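Local coordinates for serine-tRNA ligase (Naegleria fowleri, PDB 6BLJ), which probably catalyses the ATP-dependent attachment of serine to its cognate tRNA, with AMP bound in its active site, at residues P23-R27 / V40-I44; I244-M250 / Q286-F291; K256-Q260 / Q417-L421. All coordinates share one frame; numbering follows the deposited sequence.

Contact 1. Residues P23-R27 / V40-I44; sequences PEIIR and VDKVI
Arg27 and Asp41 meet because each side chain leaves its helix with CG anti to its own carbonyl carbon (chi1 -70° for Arg27). The Arg27 chain then runs extended from CG to NE and brings the guanidinium across to the second helix. Its NH2 forms a salt bridge with Asp41 OD1 at 2.8 Å, nearly straight at 165°. The oxygen lies in the guanidinium plane, at the edge, and is met nearly along its own C-O axis. Arg27 NE adds only a weak bond to OD1. The guanidinium and carboxylate planes are steeply turned, and both bonds go to this one oxygen. Arg27 NH1 turns back to its own helix and makes a second salt bridge, to Glu24 OE1 at 2.9 Å. Glu24, Arg27 and Asp41 thus form a salt-bridge network, which should restrict rotation of the guanidinium. Glu24 OE2 also reaches Arg31.

Beneath this network the contact is apolar. Val40 CG1 lies over one face of the guanidinium and also touches Arg27 CG at 3.8 Å. Its other branch, CG2, meets Ile26 CG2 at 3.6 Å. Ile44 CD1 packs on Pro23 CB at 3.8 Å.

The axes of the short segments are 10.5 Å apart at 145°, closer to antiparallel than to parallel. The contact joins helix 23-32 to the first turns of helix 38-76. The latter pairs with helix 114-147 in the long helical hairpin of the N-terminal arm, which in seryl-tRNA synthetases reaches toward tRNA and probably does so here. Leu14 and Phe15, from the preceding loop, touch Ile26, and Phe15 also touches Val43.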
ATOM      1  N   PRO A  23      23.957  29.293  -5.360  1.00 44.02           N
ATOM      2  CA  PRO A  23      23.399  28.231  -4.508  1.00 46.59           C
ATOM      3  C   PRO A  23      22.631  28.746  -3.306  1.00 43.70           C
ATOM      4  O   PRO A  23      21.765  28.028  -2.793  1.00 40.65           O
ATOM      5  CB  PRO A  23      24.639  27.425  -4.085  1.00 49.37           C
ATOM      6  CG  PRO A  23      25.798  28.329  -4.323  1.00 49.49           C
ATOM      7  CD  PRO A  23      25.423  29.205  -5.474  1.00 45.01           C
ATOM      8  N   GLU A  24      22.906  29.968  -2.840  1.00 43.63           N
ATOM      9  CA  GLU A  24      22.169  30.491  -1.691  1.00 40.47           C
ATOM     10  C   GLU A  24      20.686  30.660  -2.007  1.00 40.33           C
ATOM     11  O   GLU A  24      19.840  30.539  -1.113  1.00 44.78           O
ATOM     12  CB  GLU A  24      22.783  31.819  -1.225  1.00 42.63           C
ATOM     13  CG  GLU A  24      22.149  32.366   0.043  1.00 44.41           C
ATOM     14  CD  GLU A  24      22.325  31.446   1.236  1.00 48.58           C
ATOM     15  OE1 GLU A  24      23.257  30.615   1.229  1.00 51.23           O
ATOM     16  OE2 GLU A  24      21.506  31.532   2.172  1.00 54.52           O
ATOM     17  N   ILE A  25      20.350  30.897  -3.272  1.00 38.11           N
ATOM     18  CA  ILE A  25      18.949  30.932  -3.678  1.00 33.92           C
ATOM     19  C   ILE A  25      18.286  29.591  -3.395  1.00 37.96           C
ATOM     20  O   ILE A  25      17.135  29.529  -2.939  1.00 40.48           O
ATOM     21  CB  ILE A  25      18.850  31.315  -5.167  1.00 40.56           C
ATOM     22  CG1 ILE A  25      19.128  32.803  -5.337  1.00 50.98           C
ATOM     23  CG2 ILE A  25      17.472  30.977  -5.749  1.00 37.33           C
ATOM     24  CD1 ILE A  25      19.258  33.203  -6.764  1.00 55.88           C
ATOM     25  N   ILE A  26      19.005  28.496  -3.653  1.00 35.75           N
ATOM     26  CA  ILE A  26      18.464  27.164  -3.413  1.00 33.78           C
ATOM     27  C   ILE A  26      18.378  26.878  -1.917  1.00 33.36           C
ATOM     28  O   ILE A  26      17.423  26.243  -1.449  1.00 38.95           O
ATOM     29  CB  ILE A  26      19.310  26.104  -4.140  1.00 35.62           C
ATOM     30  CG1 ILE A  26      19.653  26.576  -5.558  1.00 35.15           C
ATOM     31  CG2 ILE A  26      18.551  24.777  -4.189  1.00 33.07           C
ATOM     32  CD1 ILE A  26      20.583  25.633  -6.336  1.00 33.22           C
ATOM     33  N   ARG A  27      19.376  27.323  -1.144  1.00 33.24           N
ATOM     34  CA  ARG A  27      19.289  27.149   0.304  1.00 33.10           C
ATOM     35  C   ARG A  27      18.097  27.912   0.862  1.00 35.60           C
ATOM     36  O   ARG A  27      17.340  27.382   1.685  1.00 33.32           O
ATOM     37  CB  ARG A  27      20.581  27.608   0.981  1.00 35.75           C
ATOM     38  CG  ARG A  27      21.757  26.693   0.699  1.00 37.67           C
ATOM     39  CD  ARG A  27      22.957  27.022   1.575  1.00 46.07           C
ATOM     40  NE  ARG A  27      24.182  26.496   0.986  1.00 45.18           N
ATOM     41  CZ  ARG A  27      24.997  27.205   0.211  1.00 45.69           C
ATOM     42  NH1 ARG A  27      24.730  28.478  -0.053  1.00 45.98           N
ATOM     43  NH2 ARG A  27      26.082  26.641  -0.289  1.00 44.04           N
ATOM     44  N   VAL A  40      21.734  21.089  -0.671  1.00 36.60           N
ATOM     45  CA  VAL A  40      22.404  22.007  -1.586  1.00 41.88           C
ATOM     46  C   VAL A  40      23.914  21.785  -1.544  1.00 50.33           C
ATOM     47  O   VAL A  40      24.560  21.600  -2.584  1.00 47.04           O
ATOM     48  CB  VAL A  40      22.022  23.461  -1.246  1.00 43.07           C
ATOM     49  CG1 VAL A  40      22.750  24.458  -2.158  1.00 38.78           C
ATOM     50  CG2 VAL A  40      20.499  23.650  -1.352  1.00 34.69           C
ATOM     51  N   ASP A  41      24.491  21.744  -0.339  1.00 50.86           N
ATOM     52  CA  ASP A  41      25.922  21.499  -0.224  1.00 51.11           C
ATOM     53  C   ASP A  41      26.291  20.098  -0.685  1.00 48.77           C
ATOM     54  O   ASP A  41      27.371  19.904  -1.252  1.00 47.27           O
ATOM     55  CB  ASP A  41      26.385  21.707   1.215  1.00 53.30           C
ATOM     56  CG  ASP A  41      26.427  23.163   1.607  1.00 59.04           C
ATOM     57  OD1 ASP A  41      26.448  24.026   0.704  1.00 59.81           O
ATOM     58  OD2 ASP A  41      26.459  23.445   2.823  1.00 65.51           O
ATOM     59  N   LYS A  42      25.413  19.115  -0.460  1.00 44.06           N
ATOM     60  CA  LYS A  42      25.683  17.762  -0.942  1.00 41.87           C
ATOM     61  C   LYS A  42      25.761  17.722  -2.461  1.00 48.33           C
ATOM     62  O   LYS A  42      26.629  17.040  -3.024  1.00 54.37           O
ATOM     63  CB  LYS A  42      24.618  16.783  -0.436  1.00 41.71           C
ATOM     64  N   VAL A  43      24.862  18.440  -3.145  1.00 39.92           N
ATOM     65  CA  VAL A  43      24.920  18.497  -4.604  1.00 37.90           C
ATOM     66  C   VAL A  43      26.213  19.170  -5.056  1.00 41.13           C
ATOM     67  O   VAL A  43      26.881  18.704  -5.990  1.00 42.04           O
ATOM     68  CB  VAL A  43      23.681  19.210  -5.179  1.00 40.34           C
ATOM     69  CG1 VAL A  43      23.877  19.477  -6.670  1.00 32.80           C
ATOM     70  CG2 VAL A  43      22.416  18.361  -4.974  1.00 36.82           C
ATOM     71  N   ILE A  44      26.589  20.268  -4.399  1.00 37.50           N
ATOM     72  CA  ILE A  44      27.819  20.965  -4.765  1.00 43.69           C
ATOM     73  C   ILE A  44      29.023  20.040  -4.614  1.00 47.51           C
ATOM     74  O   ILE A  44      29.864  19.939  -5.516  1.00 46.96           O
ATOM     75  CB  ILE A  44      27.984  22.244  -3.931  1.00 39.36           C
ATOM     76  CG1 ILE A  44      26.882  23.253  -4.272  1.00 40.49           C
ATOM     77  CG2 ILE A  44      29.363  22.879  -4.178  1.00 39.53           C
ATOM     78  CD1 ILE A  44      26.838  24.433  -3.330  1.00 44.30           C
TER

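Contact 2. Residues I244-M250 / Q286-F291; sequences IYTPFFM and QPIAAF
Pro287 is wedged between Thr246 and Met250, and this is the tight part of the contact. Its CG lies 3.5 Å from Thr246 OG1. The Thr246 hydroxyl sits between its own backbone N and carbonyl carbon (chi1 72°). From there it donates to Pro247 O at 3.0 Å, approaching from above the carbonyl plane. The methyl branch, Thr246 CG2, turns to Ile288 CG1 at 3.7 Å. On the other flank Met250 SD lies 3.5 Å from Pro287 N. A bend at chi3 (69°) carries Met250 CE on to Ala290 CB at 3.7 Å.

The far end is looser. Ile244 CG2 still packs on Ile288 CD1 at 3.7 Å, the two isoleucines lying alongside with their chains running opposite ways. Ile244 CD1, however, stands 4.4 Å from Phe291 CE1, over one face of the ring. This end is not open to solvent: Tyr306 touches both residues, and Phe216 and Glu205 of the second subunit meet Ile244 and Phe291. Helix 220-238, strand 242-245 and Pro247 are consistent with motif 1 of class II synthetases, which builds the dimer interface. Ile244 and Tyr245 pair there with a strand of the second subunit.

No hydrogen bond joins the two segments. Apolar and sulfur contacts hold helix 285-290 against segment 244-250, a loop between two short strands. The backbone of Ile244 bonds Cys307 and Met309 instead, and that of Met250 bonds Tyr279.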
ATOM      1  N   ILE A 244     -10.392  18.048 -23.603  1.00 23.98           N
ATOM      2  CA  ILE A 244      -9.694  16.775 -23.756  1.00 23.66           C
ATOM      3  C   ILE A 244     -10.179  15.799 -22.690  1.00 24.18           C
ATOM      4  O   ILE A 244     -10.129  16.083 -21.495  1.00 23.94           O
ATOM      5  CB  ILE A 244      -8.155  16.948 -23.735  1.00 25.76           C
ATOM      6  CG1 ILE A 244      -7.440  15.609 -23.926  1.00 26.14           C
ATOM      7  CG2 ILE A 244      -7.659  17.664 -22.468  1.00 26.32           C
ATOM      8  CD1 ILE A 244      -5.914  15.769 -24.165  1.00 27.81           C
ATOM      9  N   TYR A 245     -10.632  14.631 -23.138  1.00 23.45           N
ATOM     10  CA  TYR A 245     -11.071  13.536 -22.280  1.00 22.99           C
ATOM     11  C   TYR A 245      -9.941  12.504 -22.236  1.00 22.53           C
ATOM     12  O   TYR A 245      -9.367  12.179 -23.276  1.00 25.14           O
ATOM     13  CB  TYR A 245     -12.359  12.928 -22.852  1.00 22.11           C
ATOM     14  CG  TYR A 245     -12.838  11.639 -22.228  1.00 22.45           C
ATOM     15  CD1 TYR A 245     -13.765  11.641 -21.176  1.00 23.88           C
ATOM     16  CD2 TYR A 245     -12.392  10.412 -22.708  1.00 25.48           C
ATOM     17  CE1 TYR A 245     -14.215  10.442 -20.605  1.00 22.54           C
ATOM     18  CE2 TYR A 245     -12.818   9.209 -22.138  1.00 24.74           C
ATOM     19  CZ  TYR A 245     -13.735   9.225 -21.096  1.00 28.55           C
ATOM     20  OH  TYR A 245     -14.169   8.020 -20.569  1.00 26.03           O
ATOM     21  N   THR A 246      -9.601  12.026 -21.045  1.00 21.04           N
ATOM     22  CA  THR A 246      -8.373  11.272 -20.824  1.00 21.82           C
ATOM     23  C   THR A 246      -8.627   9.810 -20.447  1.00 24.80           C
ATOM     24  O   THR A 246      -9.727   9.449 -20.022  1.00 23.34           O
ATOM     25  CB  THR A 246      -7.557  11.926 -19.696  1.00 21.42           C
ATOM     26  OG1 THR A 246      -8.201  11.692 -18.426  1.00 20.86           O
ATOM     27  CG2 THR A 246      -7.455  13.429 -19.904  1.00 24.50           C
ATOM     28  N   PRO A 247      -7.617   8.940 -20.588  1.00 21.03           N
ATOM     29  CA  PRO A 247      -7.646   7.674 -19.853  1.00 20.78           C
ATOM     30  C   PRO A 247      -7.810   7.961 -18.376  1.00 20.61           C
ATOM     31  O   PRO A 247      -7.277   8.943 -17.857  1.00 19.77           O
ATOM     32  CB  PRO A 247      -6.271   7.045 -20.146  1.00 22.45           C
ATOM     33  CG  PRO A 247      -5.824   7.687 -21.468  1.00 24.77           C
ATOM     34  CD  PRO A 247      -6.366   9.103 -21.369  1.00 25.09           C
ATOM     35  N   PHE A 248      -8.572   7.107 -17.703  1.00 19.80           N
ATOM     36  CA  PHE A 248      -8.654   7.150 -16.251  1.00 22.30           C
ATOM     37  C   PHE A 248      -7.647   6.201 -15.603  1.00 21.82           C
ATOM     38  O   PHE A 248      -7.562   6.183 -14.370  1.00 23.31           O
ATOM     39  CB  PHE A 248     -10.088   6.792 -15.768  1.00 21.31           C
ATOM     40  CG  PHE A 248     -11.203   7.714 -16.290  1.00 23.86           C
ATOM     41  CD1 PHE A 248     -10.926   8.863 -17.021  1.00 21.89           C
ATOM     42  CD2 PHE A 248     -12.539   7.414 -16.021  1.00 24.66           C
ATOM     43  CE1 PHE A 248     -11.966   9.686 -17.508  1.00 20.17           C
ATOM     44  CE2 PHE A 248     -13.585   8.239 -16.492  1.00 27.85           C
ATOM     45  CZ  PHE A 248     -13.294   9.375 -17.232  1.00 20.54           C
ATOM     46  N   PHE A 249      -6.931   5.402 -16.415  1.00 27.50           N
ATOM     47  CA  PHE A 249      -5.810   4.524 -16.063  1.00 32.30           C
ATOM     48  C   PHE A 249      -4.500   5.132 -16.528  1.00 27.99           C
ATOM     49  O   PHE A 249      -4.430   5.651 -17.640  1.00 24.92           O
ATOM     50  CB  PHE A 249      -5.781   3.186 -16.841  1.00 34.22           C
ATOM     51  CG  PHE A 249      -6.961   2.325 -16.714  1.00 30.50           C
ATOM     52  CD1 PHE A 249      -7.723   2.310 -15.575  1.00 32.16           C
ATOM     53  CD2 PHE A 249      -7.278   1.466 -17.761  1.00 30.36           C
ATOM     54  CE1 PHE A 249      -8.806   1.459 -15.481  1.00 35.43           C
ATOM     55  CE2 PHE A 249      -8.349   0.622 -17.676  1.00 29.03           C
ATOM     56  CZ  PHE A 249      -9.124   0.620 -16.537  1.00 31.94           C
ATOM     57  N   MET A 250      -3.424   4.895 -15.781  1.00 21.39           N
ATOM     58  CA  MET A 250      -2.087   5.164 -16.306  1.00 21.91           C
ATOM     59  C   MET A 250      -1.159   4.024 -15.915  1.00 24.93           C
ATOM     60  O   MET A 250      -1.272   3.485 -14.810  1.00 22.36           O
ATOM     61  CB  MET A 250      -1.538   6.494 -15.778  1.00 23.85           C
ATOM     62  CG  MET A 250      -2.179   7.716 -16.396  1.00 24.82           C
ATOM     63  SD  MET A 250      -1.495   9.230 -15.694  1.00 24.67           S
ATOM     64  CE  MET A 250       0.181   9.224 -16.348  1.00 22.90           C
ATOM     65  N   GLN A 286      -2.655  14.506 -14.491  1.00 21.19           N
ATOM     66  CA  GLN A 286      -1.644  13.457 -14.620  1.00 25.18           C
ATOM     67  C   GLN A 286      -1.558  12.897 -16.040  1.00 24.68           C
ATOM     68  O   GLN A 286      -0.446  12.864 -16.598  1.00 23.30           O
ATOM     69  CB  GLN A 286      -1.901  12.370 -13.561  1.00 22.75           C
ATOM     70  CG  GLN A 286      -1.531  12.845 -12.129  1.00 22.70           C
ATOM     71  CD  GLN A 286      -2.184  12.006 -11.019  1.00 27.54           C
ATOM     72  OE1 GLN A 286      -3.150  11.272 -11.254  1.00 22.57           O
ATOM     73  NE2 GLN A 286      -1.642  12.106  -9.815  1.00 23.32           N
ATOM     74  N   PRO A 287      -2.643  12.427 -16.677  1.00 23.27           N
ATOM     75  CA  PRO A 287      -2.502  11.960 -18.067  1.00 21.87           C
ATOM     76  C   PRO A 287      -2.251  13.083 -19.063  1.00 22.63           C
ATOM     77  O   PRO A 287      -1.574  12.862 -20.078  1.00 21.90           O
ATOM     78  CB  PRO A 287      -3.840  11.252 -18.349  1.00 22.33           C
ATOM     79  CG  PRO A 287      -4.825  11.886 -17.382  1.00 19.83           C
ATOM     80  CD  PRO A 287      -3.989  12.128 -16.134  1.00 19.50           C
ATOM     81  N   ILE A 288      -2.770  14.285 -18.819  1.00 23.97           N
ATOM     82  CA  ILE A 288      -2.527  15.370 -19.765  1.00 23.39           C
ATOM     83  C   ILE A 288      -1.054  15.776 -19.744  1.00 29.51           C
ATOM     84  O   ILE A 288      -0.480  16.136 -20.780  1.00 26.88           O
ATOM     85  CB  ILE A 288      -3.463  16.561 -19.479  1.00 25.50           C
ATOM     86  CG1 ILE A 288      -4.930  16.162 -19.732  1.00 21.24           C
ATOM     87  CG2 ILE A 288      -3.098  17.760 -20.360  1.00 25.60           C
ATOM     88  CD1 ILE A 288      -5.921  17.205 -19.253  1.00 29.58           C
ATOM     89  N   ALA A 289      -0.425  15.752 -18.564  1.00 26.23           N
ATOM     90  CA  ALA A 289       1.019  15.956 -18.496  1.00 29.31           C
ATOM     91  C   ALA A 289       1.762  14.872 -19.267  1.00 26.56           C
ATOM     92  O   ALA A 289       2.624  15.169 -20.098  1.00 32.52           O
ATOM     93  CB  ALA A 289       1.483  15.991 -17.034  1.00 29.21           C
ATOM     94  N   ALA A 290       1.428  13.601 -19.018  1.00 26.64           N
ATOM     95  CA  ALA A 290       2.131  12.508 -19.688  1.00 26.31           C
ATOM     96  C   ALA A 290       1.923  12.556 -21.200  1.00 27.62           C
ATOM     97  O   ALA A 290       2.797  12.130 -21.960  1.00 25.95           O
ATOM     98  CB  ALA A 290       1.672  11.158 -19.122  1.00 23.35           C
ATOM     99  N   PHE A 291       0.788  13.111 -21.642  1.00 25.39           N
ATOM    100  CA  PHE A 291       0.500  13.322 -23.060  1.00 27.47           C
ATOM    101  C   PHE A 291       1.624  14.079 -23.760  1.00 34.00           C
ATOM    102  O   PHE A 291       1.833  13.905 -24.966  1.00 31.27           O
ATOM    103  CB  PHE A 291      -0.833  14.091 -23.169  1.00 25.19           C
ATOM    104  CG  PHE A 291      -1.328  14.341 -24.583  1.00 28.93           C
ATOM    105  CD1 PHE A 291      -2.281  13.510 -25.156  1.00 24.81           C
ATOM    106  CD2 PHE A 291      -0.909  15.456 -25.301  1.00 30.69           C
ATOM    107  CE1 PHE A 291      -2.767  13.754 -26.454  1.00 25.64           C
ATOM    108  CE2 PHE A 291      -1.387  15.703 -26.582  1.00 35.62           C
ATOM    109  CZ  PHE A 291      -2.316  14.856 -27.160  1.00 29.55           C
TER

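Contact 3. Residues K256-Q260 / Q417-L421; sequences KKVAQ and QTRRL
Gln417 NE2 donates to Lys257 O at 2.8 Å, the shortest polar bond between the two segments. The N-H...O angle is 149°. The nitrogen comes from above the carbonyl plane, 38° out of it, and not along a lone pair. A bend at chi2 (66°) folds the Gln417 chain so that the amide reaches the loop. The same nitrogen passes 3.5 Å from Val258 CA and donates to a water 3.1 Å from NE2. That water in turn donates to Ala259 O, also at 3.1 Å. One amide nitrogen thus serves two carbonyls of the loop, one directly and one through water.

The loop follows helix 252-256 and leads to helix 263-266. Gln417 and Leu421 lie one turn apart on the short helix 416-421 of the class II core, and Leu421 N bonds Gln417 O. Both side chains can therefore reach the loop together. Thr418 OG1 ties this helix to the core sheet by bonding Cys438 O of strand 436-447.

Leu421 makes the apolar half. Its CD2 touches Lys257 CB at 3.7 Å and Val258 CG1 at 3.9 Å, and CD1 also lies beside Val258 CG1. Arg420 adds its CB near Lys257 O, but its guanidinium leads away to Tyr416, where NH1 bonds the backbone oxygen and the group makes a cation-pi contact with the ring.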
ATOM      1  N   LYS A 256       4.803   7.519 -12.638  1.00 24.90           N
ATOM      2  CA  LYS A 256       6.007   7.942 -11.922  1.00 31.32           C
ATOM      3  C   LYS A 256       6.641   9.196 -12.522  1.00 35.92           C
ATOM      4  O   LYS A 256       7.384   9.898 -11.824  1.00 34.45           O
ATOM      5  CB  LYS A 256       7.025   6.795 -11.890  1.00 37.76           C
ATOM      6  CG  LYS A 256       6.767   5.818 -10.750  1.00 42.89           C
ATOM      7  CD  LYS A 256       7.357   4.439 -10.991  1.00 43.99           C
ATOM      8  CE  LYS A 256       8.867   4.428 -10.896  1.00 56.63           C
ATOM      9  NZ  LYS A 256       9.419   3.049 -11.110  1.00 61.56           N
ATOM     10  N   LYS A 257       6.346   9.513 -13.787  1.00 35.11           N
ATOM     11  CA  LYS A 257       6.888  10.713 -14.416  1.00 36.94           C
ATOM     12  C   LYS A 257       6.114  11.984 -14.088  1.00 38.34           C
ATOM     13  O   LYS A 257       6.624  13.077 -14.366  1.00 41.59           O
ATOM     14  CB  LYS A 257       6.925  10.548 -15.939  1.00 33.24           C
ATOM     15  CG  LYS A 257       7.746   9.352 -16.449  1.00 31.95           C
ATOM     16  CD  LYS A 257       7.637   9.219 -17.972  1.00 37.33           C
ATOM     17  CE  LYS A 257       8.459   8.048 -18.535  1.00 40.01           C
ATOM     18  NZ  LYS A 257       9.921   8.331 -18.465  1.00 45.24           N
ATOM     19  N   VAL A 258       4.906  11.887 -13.526  1.00 32.61           N
ATOM     20  CA  VAL A 258       4.059  13.060 -13.322  1.00 36.38           C
ATOM     21  C   VAL A 258       3.637  13.259 -11.872  1.00 39.22           C
ATOM     22  O   VAL A 258       2.932  14.225 -11.582  1.00 46.63           O
ATOM     23  CB  VAL A 258       2.802  13.003 -14.219  1.00 34.02           C
ATOM     24  CG1 VAL A 258       3.169  12.853 -15.689  1.00 29.74           C
ATOM     25  CG2 VAL A 258       1.872  11.862 -13.767  1.00 25.50           C
ATOM     26  N   ALA A 259       4.045  12.395 -10.948  1.00 39.25           N
ATOM     27  CA  ALA A 259       3.543  12.474  -9.580  1.00 44.05           C
ATOM     28  C   ALA A 259       4.659  12.189  -8.579  1.00 37.99           C
ATOM     29  O   ALA A 259       5.650  11.536  -8.912  1.00 34.85           O
ATOM     30  CB  ALA A 259       2.383  11.488  -9.370  1.00 42.28           C
ATOM     31  N   GLN A 260       4.477  12.675  -7.340  1.00 36.47           N
ATOM     32  CA  GLN A 260       5.413  12.434  -6.236  0.51 43.60           C
ATOM     33  C   GLN A 260       5.232  11.023  -5.691  1.00 44.94           C
ATOM     34  O   GLN A 260       4.100  10.578  -5.490  1.00 47.42           O
ATOM     35  CB  GLN A 260       5.179  13.427  -5.082  0.51 45.44           C
ATOM     36  CG  GLN A 260       5.864  14.797  -5.160  0.51 47.44           C
ATOM     37  CD  GLN A 260       5.776  15.571  -3.837  0.51 46.09           C
ATOM     38  OE1 GLN A 260       5.888  16.802  -3.802  0.51 36.77           O
ATOM     39  NE2 GLN A 260       5.576  14.844  -2.745  0.51 45.56           N
ATOM     40  N   GLN A 417       8.251  19.659 -13.793  1.00 27.19           N
ATOM     41  CA  GLN A 417       7.746  18.433 -14.413  1.00 28.45           C
ATOM     42  C   GLN A 417       8.151  18.309 -15.873  1.00 31.95           C
ATOM     43  O   GLN A 417       8.337  17.188 -16.361  1.00 29.74           O
ATOM     44  CB  GLN A 417       6.216  18.349 -14.302  1.00 29.21           C
ATOM     45  CG  GLN A 417       5.694  16.922 -13.999  1.00 34.12           C
ATOM     46  CD  GLN A 417       6.124  16.426 -12.612  1.00 46.32           C
ATOM     47  OE1 GLN A 417       5.924  17.113 -11.612  1.00 56.04           O
ATOM     48  NE2 GLN A 417       6.714  15.226 -12.553  1.00 43.83           N
ATOM     49  N   THR A 418       8.237  19.429 -16.601  1.00 33.20           N
ATOM     50  CA  THR A 418       8.647  19.348 -17.998  1.00 30.97           C
ATOM     51  C   THR A 418      10.061  18.800 -18.123  1.00 33.27           C
ATOM     52  O   THR A 418      10.393  18.176 -19.138  1.00 36.29           O
ATOM     53  CB  THR A 418       8.562  20.715 -18.684  1.00 29.75           C
ATOM     54  OG1 THR A 418       9.398  21.642 -17.994  1.00 28.55           O
ATOM     55  CG2 THR A 418       7.126  21.244 -18.699  1.00 27.14           C
ATOM     56  N   ARG A 419      10.919  19.053 -17.126  1.00 31.85           N
ATOM     57  CA  ARG A 419      12.236  18.409 -17.097  1.00 37.49           C
ATOM     58  C   ARG A 419      12.112  16.892 -17.024  1.00 34.97           C
ATOM     59  O   ARG A 419      12.767  16.160 -17.772  1.00 34.26           O
ATOM     60  CB  ARG A 419      13.050  18.916 -15.910  1.00 38.66           C
ATOM     61  CG  ARG A 419      13.751  20.225 -16.163  1.00 44.03           C
ATOM     62  CD  ARG A 419      14.473  20.730 -14.923  1.00 43.59           C
ATOM     63  NE  ARG A 419      14.782  22.145 -15.080  1.00 48.20           N
ATOM     64  CZ  ARG A 419      15.863  22.599 -15.712  1.00 47.60           C
ATOM     65  NH1 ARG A 419      16.744  21.748 -16.228  1.00 42.33           N
ATOM     66  NH2 ARG A 419      16.067  23.903 -15.821  1.00 46.27           N
ATOM     67  N   ARG A 420      11.273  16.402 -16.116  1.00 34.46           N
ATOM     68  CA  ARG A 420      11.142  14.964 -15.929  1.00 33.60           C
ATOM     69  C   ARG A 420      10.453  14.302 -17.116  1.00 34.96           C
ATOM     70  O   ARG A 420      10.697  13.122 -17.393  1.00 40.32           O
ATOM     71  CB  ARG A 420      10.397  14.701 -14.618  1.00 37.42           C
ATOM     72  CG  ARG A 420      11.204  15.148 -13.404  1.00 34.14           C
ATOM     73  CD  ARG A 420      10.341  15.364 -12.156  1.00 37.48           C
ATOM     74  NE  ARG A 420      11.167  15.433 -10.947  1.00 34.94           N
ATOM     75  CZ  ARG A 420      11.902  16.485 -10.585  1.00 38.63           C
ATOM     76  NH1 ARG A 420      11.919  17.589 -11.326  1.00 37.44           N
ATOM     77  NH2 ARG A 420      12.618  16.441  -9.469  1.00 36.24           N
ATOM     78  N   LEU A 421       9.610  15.045 -17.834  1.00 29.89           N
ATOM     79  CA  LEU A 421       8.889  14.553 -18.998  1.00 28.48           C
ATOM     80  C   LEU A 421       9.579  14.903 -20.312  1.00 28.33           C
ATOM     81  O   LEU A 421       9.098  14.501 -21.376  1.00 37.13           O
ATOM     82  CB  LEU A 421       7.459  15.111 -18.996  1.00 34.26           C
ATOM     83  CG  LEU A 421       6.484  14.575 -17.937  1.00 33.35           C
ATOM     84  CD1 LEU A 421       5.301  15.514 -17.777  1.00 33.84           C
ATOM     85  CD2 LEU A 421       6.009  13.201 -18.362  1.00 30.73           C
TER
HETATM   86  O   HOH W   1       7.793  13.259 -10.344  1.00 49.35           O

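In the fold
Contacts 2 and 3 form one continuous packed region, with centres 13 Å apart. Helix 285-290 joins them: Val258 CG1 lies 3.7 Å from Gln286 O, and Leu421 CD1 lies 3.6 Å from Ala289 O. The segments of the two contacts alternate along the chain. Contact 2 is nearer the bound AMP, with the Gln286 side chain about 8 Å from it. In contact 3 the side chain of Ala259 is about 11 Å from the bound AMP. None of these residues is in the AMP pocket itself. Contact 1 stands apart in the N-terminal region. Its nearest atoms are about 11 Å from contact 3 and about 23 Å from contact 2.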